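Local coordinates for protein putative tRNA synthase (Salmonella typhimurium, PDB 3DQQ) that probably catalyses the ATP-dependent phosphorylation of 3-oxo-tetronate to 3-oxo-tetronate 4-phosphate, as a member of the four-carbon acid sugar kinase family, at residues L103-D108 against G193-V198; F111-P116 against A184-L189; A299-S304 against P311-T316. One frame throughout, in Å; residues are numbered along the deposited sequence.

Interaction 1. Residues L103-D108 against G193-V198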
loop_
_atom_site.group_PDB
_atom_site.type_symbol
_atom_site.label_atom_id
_atom_site.label_comp_id
_atom_site.label_asym_id
_atom_site.label_seq_id
_atom_site.Cartn_x
_atom_site.Cartn_y
_atom_site.Cartn_z
ATOM N N LEU A 103 17.123 7.984 30.932
ATOM C CA LEU A 103 16.244 7.666 32.060
ATOM C C LEU A 103 17.108 7.126 33.188
ATOM O O LEU A 103 16.899 7.474 34.350
ATOM C CB LEU A 103 15.139 6.648 31.670
ATOM C CG LEU A 103 14.075 7.045 30.602
ATOM C CD1 LEU A 103 13.198 5.850 30.130
ATOM C CD2 LEU A 103 13.183 8.164 31.096
ATOM N N MET A 104 18.091 6.308 32.862
ATOM C CA MET A 104 18.936 5.736 33.895
ATOM C C MET A 104 19.629 6.844 34.644
ATOM O O MET A 104 19.684 6.850 35.876
ATOM C CB MET A 104 19.953 4.744 33.307
ATOM C CG MET A 104 19.341 3.457 32.651
ATOM S SD MET A 104 20.649 2.424 31.880
ATOM C CE MET A 104 21.346 1.889 33.458
ATOM N N VAL A 105 20.138 7.828 33.923
ATOM C CA VAL A 105 20.834 8.916 34.598
ATOM C C VAL A 105 19.854 9.723 35.444
ATOM O O VAL A 105 20.176 10.053 36.548
ATOM C CB VAL A 105 21.574 9.859 33.617
ATOM C CG1 VAL A 105 21.942 11.176 34.334
ATOM C CG2 VAL A 105 22.778 9.193 33.015
ATOM N N ALA A 106 18.671 10.066 34.937
ATOM C CA ALA A 106 17.673 10.814 35.734
ATOM C C ALA A 106 17.225 10.030 36.963
ATOM O O ALA A 106 16.896 10.632 37.952
ATOM C CB ALA A 106 16.512 11.191 34.937
ATOM N N LEU A 107 17.228 8.698 36.923
ATOM C CA LEU A 107 16.777 7.895 38.055
ATOM C C LEU A 107 17.954 7.443 38.925
ATOM O O LEU A 107 17.830 6.629 39.848
ATOM C CB LEU A 107 16.009 6.695 37.539
ATOM C CG LEU A 107 14.574 6.987 37.071
ATOM C CD1 LEU A 107 14.082 5.806 36.231
ATOM C CD2 LEU A 107 13.648 7.226 38.208
ATOM N N ASP A 108 19.111 8.000 38.630
ATOM C CA ASP A 108 20.355 7.600 39.251
ATOM C C ASP A 108 20.468 6.064 39.418
ATOM O O ASP A 108 20.716 5.583 40.521
ATOM C CB ASP A 108 20.506 8.329 40.570
ATOM C CG ASP A 108 21.929 8.247 41.137
ATOM O OD1 ASP A 108 22.882 8.546 40.377
ATOM O OD2 ASP A 108 22.130 7.909 42.355
ATOM N N GLY A 193 30.189 -5.122 35.348
ATOM C CA GLY A 193 30.122 -3.870 34.573
ATOM C C GLY A 193 29.151 -3.706 33.390
ATOM O O GLY A 193 29.221 -2.711 32.652
ATOM N N TYR A 194 28.232 -4.640 33.166
ATOM C CA TYR A 194 27.194 -4.374 32.157
ATOM C C TYR A 194 26.226 -3.286 32.651
ATOM O O TYR A 194 25.890 -3.290 33.811
ATOM C CB TYR A 194 26.433 -5.641 31.876
ATOM C CG TYR A 194 27.251 -6.670 31.208
ATOM C CD1 TYR A 194 27.306 -6.722 29.835
ATOM C CD2 TYR A 194 27.973 -7.611 31.934
ATOM C CE1 TYR A 194 28.043 -7.662 29.197
ATOM C CE2 TYR A 194 28.722 -8.557 31.299
ATOM C CZ TYR A 194 28.749 -8.557 29.931
ATOM O OH TYR A 194 29.459 -9.462 29.232
ATOM N N ARG A 195 25.846 -2.341 31.787
ATOM C CA ARG A 195 24.728 -1.418 32.058
ATOM C C ARG A 195 23.361 -2.037 31.860
ATOM O O ARG A 195 22.395 -1.499 32.380
ATOM C CB ARG A 195 24.625 -0.320 31.014
ATOM C CG ARG A 195 25.507 0.806 31.060
ATOM C CD ARG A 195 24.905 1.935 31.754
ATOM N NE ARG A 195 24.358 3.060 31.015
ATOM C CZ ARG A 195 23.997 4.143 31.723
ATOM N NH1 ARG A 195 24.200 4.163 33.031
ATOM N NH2 ARG A 195 23.439 5.216 31.198
ATOM N N TYR A 196 23.249 -2.993 30.937
ATOM C CA TYR A 196 21.954 -3.532 30.579
ATOM C C TYR A 196 22.016 -5.041 30.443
ATOM O O TYR A 196 23.097 -5.622 30.243
ATOM C CB TYR A 196 21.425 -2.961 29.262
ATOM C CG TYR A 196 22.032 -1.664 28.800
ATOM C CD1 TYR A 196 21.507 -0.450 29.184
ATOM C CD2 TYR A 196 23.138 -1.657 27.940
ATOM C CE1 TYR A 196 22.071 0.743 28.739
ATOM C CE2 TYR A 196 23.721 -0.446 27.500
ATOM C CZ TYR A 196 23.190 0.748 27.909
ATOM O OH TYR A 196 23.762 1.934 27.468
ATOM N N ALA A 197 20.846 -5.666 30.524
ATOM C CA ALA A 197 20.739 -7.120 30.413
ATOM C C ALA A 197 19.530 -7.420 29.587
ATOM O O ALA A 197 18.451 -6.959 29.926
ATOM C CB ALA A 197 20.603 -7.755 31.795
ATOM N N VAL A 198 19.704 -8.164 28.500
ATOM C CA VAL A 198 18.591 -8.669 27.724
ATOM C C VAL A 198 18.091 -9.916 28.409
ATOM O O VAL A 198 18.872 -10.742 28.909
ATOM C CB VAL A 198 18.994 -9.020 26.282
ATOM C CG1 VAL A 198 17.798 -9.660 25.499
ATOM C CG2 VAL A 198 19.456 -7.781 25.554
#
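Met-104 lays its thioether end over one face of the guanidinium of Arg-195, with SD 3.7 Å above the plane of the group and close to its centre. The two side chains run past each other in opposite directions, and Met-104 CE continues the overlap to NH1 of Arg-195 at 3.7 Å. A bend at the last torsion of the methionine (chi3 71°) turns the methyl across the arginine instead of letting it run straight on from the helix. The same sulfur also meets the ring of Tyr-196, where SD is 3.8 Å from CE1. This is a Met-aromatic contact of oblique geometry, with SD 5.0 Å from the centroid of the Tyr-196 ring and 71° off its normal. Val-105 adds a looser touch, its CG2 lying 4.4 Å from Arg-195 NH2 at the guanidinium edge.

Within 193-198, the arginine and tyrosine pack on each other as well: Arg-195 CB sits over the centre of one face of the Tyr-196 ring, and the tyrosine hydroxyl lies in the plane of the guanidinium, at its edge. Asp-101, one helical turn before Val-105, ties these groups together by a salt bridge from its OD1 to Arg-195 NH2 and a hydrogen bond to Tyr-196 OH. The contact thus joins the last turn of helix 96-106, which Asp-108 closes in a Schellman motif, to the start of strand 196-199.

The example illustrates how a guanidinium can divide its surfaces. NH2 of Arg-195 serves the carboxylate of Asp-101 while one face of the guanidinium takes the thioether, so the contact between the two segments is probably mainly dispersion with a polarisable sulfur, and the arginine's charge is probably balanced chiefly by Asp-101.

Interaction 2. Residues F111-P116 against A184-L189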
loop_
_atom_site.group_PDB
_atom_site.type_symbol
_atom_site.label_atom_id
_atom_site.label_comp_id
_atom_site.label_asym_id
_atom_site.label_seq_id
_atom_site.Cartn_x
_atom_site.Cartn_y
_atom_site.Cartn_z
ATOM N N PHE A 111 22.001 -0.035 36.130
ATOM C CA PHE A 111 21.729 -1.300 35.506
ATOM C C PHE A 111 20.267 -1.411 35.170
ATOM O O PHE A 111 19.489 -1.075 36.012
ATOM C CB PHE A 111 22.089 -2.385 36.472
ATOM C CG PHE A 111 22.043 -3.714 35.877
ATOM C CD1 PHE A 111 23.012 -4.093 34.975
ATOM C CD2 PHE A 111 20.984 -4.575 36.137
ATOM C CE1 PHE A 111 22.949 -5.319 34.357
ATOM C CE2 PHE A 111 20.925 -5.824 35.517
ATOM C CZ PHE A 111 21.901 -6.195 34.638
ATOM N N THR A 112 19.885 -1.857 33.969
ATOM C CA THR A 112 18.463 -2.033 33.608
ATOM C C THR A 112 18.273 -3.199 32.721
ATOM O O THR A 112 19.212 -3.665 32.129
ATOM C CB THR A 112 17.946 -0.825 32.848
ATOM O OG1 THR A 112 18.351 0.315 33.597
ATOM C CG2 THR A 112 16.409 -0.793 32.721
ATOM N N VAL A 113 17.045 -3.664 32.596
ATOM C CA VAL A 113 16.785 -4.797 31.751
ATOM C C VAL A 113 16.141 -4.366 30.484
ATOM O O VAL A 113 15.575 -3.272 30.412
ATOM C CB VAL A 113 15.896 -5.821 32.437
ATOM C CG1 VAL A 113 16.526 -6.250 33.798
ATOM C CG2 VAL A 113 14.463 -5.285 32.549
ATOM N N ILE A 114 16.268 -5.235 29.484
ATOM C CA ILE A 114 15.679 -5.054 28.165
ATOM C C ILE A 114 14.896 -6.308 27.892
ATOM O O ILE A 114 15.507 -7.360 27.800
ATOM C CB ILE A 114 16.776 -4.923 27.082
ATOM C CG1 ILE A 114 17.511 -3.603 27.243
ATOM C CG2 ILE A 114 16.202 -4.998 25.660
ATOM C CD1 ILE A 114 18.803 -3.535 26.505
ATOM N N SER A 115 13.562 -6.219 27.775
ATOM C CA SER A 115 12.713 -7.397 27.574
ATOM C C SER A 115 11.637 -7.219 26.503
ATOM O O SER A 115 10.481 -6.958 26.807
ATOM C CB SER A 115 12.050 -7.756 28.882
ATOM O OG SER A 115 11.483 -9.057 28.815
ATOM N N PRO A 116 12.000 -7.384 25.235
ATOM C CA PRO A 116 11.047 -7.189 24.128
ATOM C C PRO A 116 10.000 -8.283 23.917
ATOM O O PRO A 116 8.948 -8.012 23.355
ATOM C CB PRO A 116 11.928 -7.145 22.904
ATOM C CG PRO A 116 13.293 -7.116 23.398
ATOM C CD PRO A 116 13.326 -7.728 24.734
ATOM N N ALA A 184 20.480 -13.863 40.845
ATOM C CA ALA A 184 21.902 -13.995 41.043
ATOM C C ALA A 184 22.612 -13.608 39.748
ATOM O O ALA A 184 23.597 -12.868 39.779
ATOM C CB ALA A 184 22.253 -15.403 41.470
ATOM N N ALA A 185 22.107 -14.084 38.609
ATOM C CA ALA A 185 22.750 -13.823 37.317
ATOM C C ALA A 185 22.689 -12.302 37.018
ATOM O O ALA A 185 23.630 -11.722 36.468
ATOM C CB ALA A 185 22.103 -14.644 36.226
ATOM N N LEU A 186 21.605 -11.651 37.428
ATOM C CA LEU A 186 21.463 -10.219 37.221
ATOM C C LEU A 186 22.522 -9.476 37.988
ATOM O O LEU A 186 23.219 -8.663 37.413
ATOM C CB LEU A 186 20.067 -9.736 37.613
ATOM C CG LEU A 186 18.998 -9.994 36.546
ATOM C CD1 LEU A 186 17.562 -9.957 37.096
ATOM C CD2 LEU A 186 19.213 -9.003 35.391
ATOM N N SER A 187 22.660 -9.759 39.276
ATOM C CA SER A 187 23.737 -9.178 40.083
ATOM C C SER A 187 25.079 -9.421 39.485
ATOM O O SER A 187 25.936 -8.573 39.510
ATOM C CB SER A 187 23.800 -9.827 41.431
ATOM O OG SER A 187 22.593 -9.671 42.145
ATOM N N ARG A 188 25.286 -10.603 38.974
ATOM C CA ARG A 188 26.579 -10.923 38.435
ATOM C C ARG A 188 26.942 -10.057 37.207
ATOM O O ARG A 188 28.093 -9.586 37.072
ATOM C CB ARG A 188 26.593 -12.387 38.075
ATOM C CG ARG A 188 27.965 -12.974 38.116
ATOM C CD ARG A 188 27.980 -14.538 37.850
ATOM N NE ARG A 188 26.928 -15.326 38.564
ATOM C CZ ARG A 188 25.868 -15.892 37.967
ATOM N NH1 ARG A 188 25.672 -15.749 36.636
ATOM N NH2 ARG A 188 24.985 -16.579 38.690
ATOM N N LEU A 189 25.961 -9.839 36.327
ATOM C CA LEU A 189 26.176 -8.963 35.195
ATOM C C LEU A 189 26.564 -7.566 35.687
ATOM O O LEU A 189 27.433 -6.879 35.162
ATOM C CB LEU A 189 24.930 -8.909 34.311
ATOM C CG LEU A 189 24.634 -10.225 33.582
ATOM C CD1 LEU A 189 23.384 -10.132 32.772
ATOM C CD2 LEU A 189 25.786 -10.597 32.706
#
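Ala-184 O accepts a hydrogen bond from Arg-188 N at 2.9 Å, and Ala-185 O accepts one from Leu-189 N at 3.0 Å; these are routine bonds of the helix that carries Leu-186 and Leu-189, both of which meet Phe-111. The contact itself is hydrocarbon. Leu-186 comes to the rim of the aromatic ring, its CD2 in the ring plane and 3.6 Å from Phe-111 CE2, and the two side chains cross at about a right angle. Phe-111 reaches that far because its CG is anti to the backbone N (chi1 -171°), which swings the ring out toward the helix. Leu-189 approaches more obliquely, offering CB at 4.1 Å from Phe-111 CZ. The same methyl of Leu-186 bridges to the strand proper, with CD2 4.2 Å from Val-113 CG1, while Thr-112, between Phe-111 and Val-113 in sequence, points away from the helix.

Helix 179-191 therefore packs against the start of strand 112-115 in the parallel sheet of the sugar-binding domain. Ala-197 of the adjacent strand 196-199 touches Phe-111 and both leucines, and helix 204-214 borders the contact through Val-213 on Leu-186 and Leu-214 on Val-113.

Interaction 3. Residues A299-S304 against P311-T316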
loop_
_atom_site.group_PDB
_atom_site.type_symbol
_atom_site.label_atom_id
_atom_site.label_comp_id
_atom_site.label_asym_id
_atom_site.label_seq_id
_atom_site.Cartn_x
_atom_site.Cartn_y
_atom_site.Cartn_z
ATOM N N ALA A 299 -23.847 14.578 9.777
ATOM C CA ALA A 299 -24.112 14.399 11.202
ATOM C C ALA A 299 -25.626 14.270 11.370
ATOM O O ALA A 299 -26.131 13.334 12.017
ATOM C CB ALA A 299 -23.546 15.529 12.027
ATOM N N GLN A 300 -26.353 15.185 10.733
ATOM C CA GLN A 300 -27.808 15.140 10.720
ATOM C C GLN A 300 -28.261 13.815 10.169
ATOM O O GLN A 300 -29.204 13.244 10.653
ATOM C CB GLN A 300 -28.380 16.306 9.911
ATOM C CG GLN A 300 -28.148 17.695 10.567
ATOM C CD GLN A 300 -28.749 17.789 12.000
ATOM O OE1 GLN A 300 -28.025 17.814 13.009
ATOM N NE2 GLN A 300 -30.074 17.801 12.080
ATOM N N TRP A 301 -27.551 13.283 9.197
ATOM C CA TRP A 301 -27.929 11.988 8.683
ATOM C C TRP A 301 -27.766 10.910 9.755
ATOM O O TRP A 301 -28.678 10.108 9.961
ATOM C CB TRP A 301 -27.112 11.620 7.463
ATOM C CG TRP A 301 -27.473 10.280 6.940
ATOM C CD1 TRP A 301 -28.497 9.987 6.125
ATOM C CD2 TRP A 301 -26.814 9.038 7.212
ATOM N NE1 TRP A 301 -28.537 8.649 5.854
ATOM C CE2 TRP A 301 -27.506 8.038 6.502
ATOM C CE3 TRP A 301 -25.704 8.676 7.982
ATOM C CZ2 TRP A 301 -27.132 6.706 6.532
ATOM C CZ3 TRP A 301 -25.331 7.351 8.010
ATOM C CH2 TRP A 301 -26.050 6.377 7.286
ATOM N N VAL A 302 -26.613 10.886 10.418
ATOM C CA VAL A 302 -26.367 9.867 11.410
ATOM C C VAL A 302 -27.424 9.985 12.510
ATOM O O VAL A 302 -28.067 9.010 12.886
ATOM C CB VAL A 302 -24.958 9.966 12.044
ATOM C CG1 VAL A 302 -24.881 9.026 13.221
ATOM C CG2 VAL A 302 -23.851 9.646 11.034
ATOM N N LEU A 303 -27.617 11.202 13.001
ATOM C CA LEU A 303 -28.503 11.439 14.133
ATOM C C LEU A 303 -29.946 11.131 13.793
ATOM O O LEU A 303 -30.729 10.761 14.645
ATOM C CB LEU A 303 -28.403 12.882 14.611
ATOM C CG LEU A 303 -27.051 13.268 15.186
ATOM C CD1 LEU A 303 -26.906 14.774 15.182
ATOM C CD2 LEU A 303 -26.845 12.664 16.568
ATOM N N SER A 304 -30.338 11.279 12.553
ATOM C CA SER A 304 -31.723 11.008 12.253
ATOM C C SER A 304 -31.959 9.521 11.908
ATOM O O SER A 304 -33.083 9.117 11.707
ATOM C CB SER A 304 -32.201 11.958 11.172
ATOM O OG SER A 304 -31.635 11.583 9.945
ATOM N N PRO A 311 -24.937 3.629 12.816
ATOM C CA PRO A 311 -24.659 4.055 11.463
ATOM C C PRO A 311 -23.177 4.166 11.199
ATOM O O PRO A 311 -22.419 4.479 12.098
ATOM C CB PRO A 311 -25.265 5.446 11.417
ATOM C CG PRO A 311 -26.294 5.447 12.458
ATOM C CD PRO A 311 -25.738 4.620 13.538
ATOM N N MET A 312 -22.775 3.906 9.963
ATOM C CA MET A 312 -21.371 3.986 9.559
ATOM C C MET A 312 -21.150 5.109 8.548
ATOM O O MET A 312 -21.947 5.326 7.638
ATOM C CB MET A 312 -20.924 2.680 8.950
ATOM C CG MET A 312 -19.491 2.698 8.500
ATOM S SD MET A 312 -18.970 1.074 7.946
ATOM C CE MET A 312 -18.069 0.622 9.357
ATOM N N ILE A 313 -20.076 5.850 8.733
ATOM C CA ILE A 313 -19.591 6.737 7.691
ATOM C C ILE A 313 -18.196 6.258 7.310
ATOM O O ILE A 313 -17.247 6.329 8.107
ATOM C CB ILE A 313 -19.616 8.168 8.152
ATOM C CG1 ILE A 313 -21.067 8.566 8.254
ATOM C CG2 ILE A 313 -18.842 9.107 7.195
ATOM C CD1 ILE A 313 -21.187 9.839 8.894
ATOM N N SER A 314 -18.108 5.739 6.095
ATOM C CA SER A 314 -16.934 5.081 5.617
ATOM C C SER A 314 -16.307 5.869 4.504
ATOM O O SER A 314 -17.002 6.356 3.638
ATOM C CB SER A 314 -17.307 3.709 5.085
ATOM O OG SER A 314 -16.227 3.156 4.349
ATOM N N ALA A 315 -14.984 5.957 4.533
ATOM C CA ALA A 315 -14.204 6.613 3.516
ATOM C C ALA A 315 -13.379 5.562 2.775
ATOM O O ALA A 315 -12.488 5.884 2.002
ATOM C CB ALA A 315 -13.315 7.634 4.144
ATOM N N THR A 316 -13.699 4.295 2.968
ATOM C CA THR A 316 -12.837 3.253 2.434
ATOM C C THR A 316 -13.056 3.019 0.911
ATOM O O THR A 316 -12.135 2.597 0.212
ATOM C CB THR A 316 -12.819 1.945 3.349
ATOM O OG1 THR A 316 -13.762 1.002 2.868
ATOM C CG2 THR A 316 -13.048 2.254 4.888
#
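A beta-alpha-beta unit of the nucleotide-binding domain, made of strand 277-279, helix 288-304 and strand 312-314, is held together here between its helix and its second strand. The short segments of these two elements run roughly antiparallel, at 149°, with their axes 10.0 Å apart, a separation filled by side chains of both.

Val-302 divides its two methyls between Pro-311 and Ile-313: CG1 lies 3.9 Å from Pro-311 CG, and CG2 approaches Ile-313 CD1 at 3.4 Å. Pro-311 points toward the helix and Ile-313 brings its end nearer to it, while Met-312 between them points away and packs on Tyr-271 of helix 262-271. Trp-301 joins the cluster. With chi1 at 179° its side chain extends away from the backbone N and brings CZ3 obliquely to 3.9 Å from Pro-311 CB, while Arg-278 of strand 277-279 makes a cation-pi contact with the indole. Leu-345 and Leu-349 of helix 336-351 extend the apolar layer, touching Ile-313 and Val-302 respectively.

The probable ATP site is not far off, the side chain of Ile-313 being about 9 Å from that of Thr-364. At the end of the strand, Ser-314 begins an ST turn, in which Thr-316 N donates to Ser-314 OG at 3.1 Å in a nearly straight bond (168°).

Overall arrangement
Interactions 1 and 2 belong to one piece of architecture: their centres are 10 Å apart, and strands 112-115 and 196-199, one from each, are neighbours in the same parallel sheet. Probable backbone hydrogen bonds join them, Ala-197 O to Ile-114 N at 2.8 Å and Arg-195 O to Thr-112 N at 3.0 Å. Both lie in the sugar-binding domain, away from the annotated ATP site. Interaction 3 stands across the molecule in the nucleotide-binding domain, its centre about 51 Å from that of interaction 1 and 52 Å from that of interaction 2. It is the nearest of the three to the predicted ATP site, with Met-312 about 10 Å from Ser-259 between side chains.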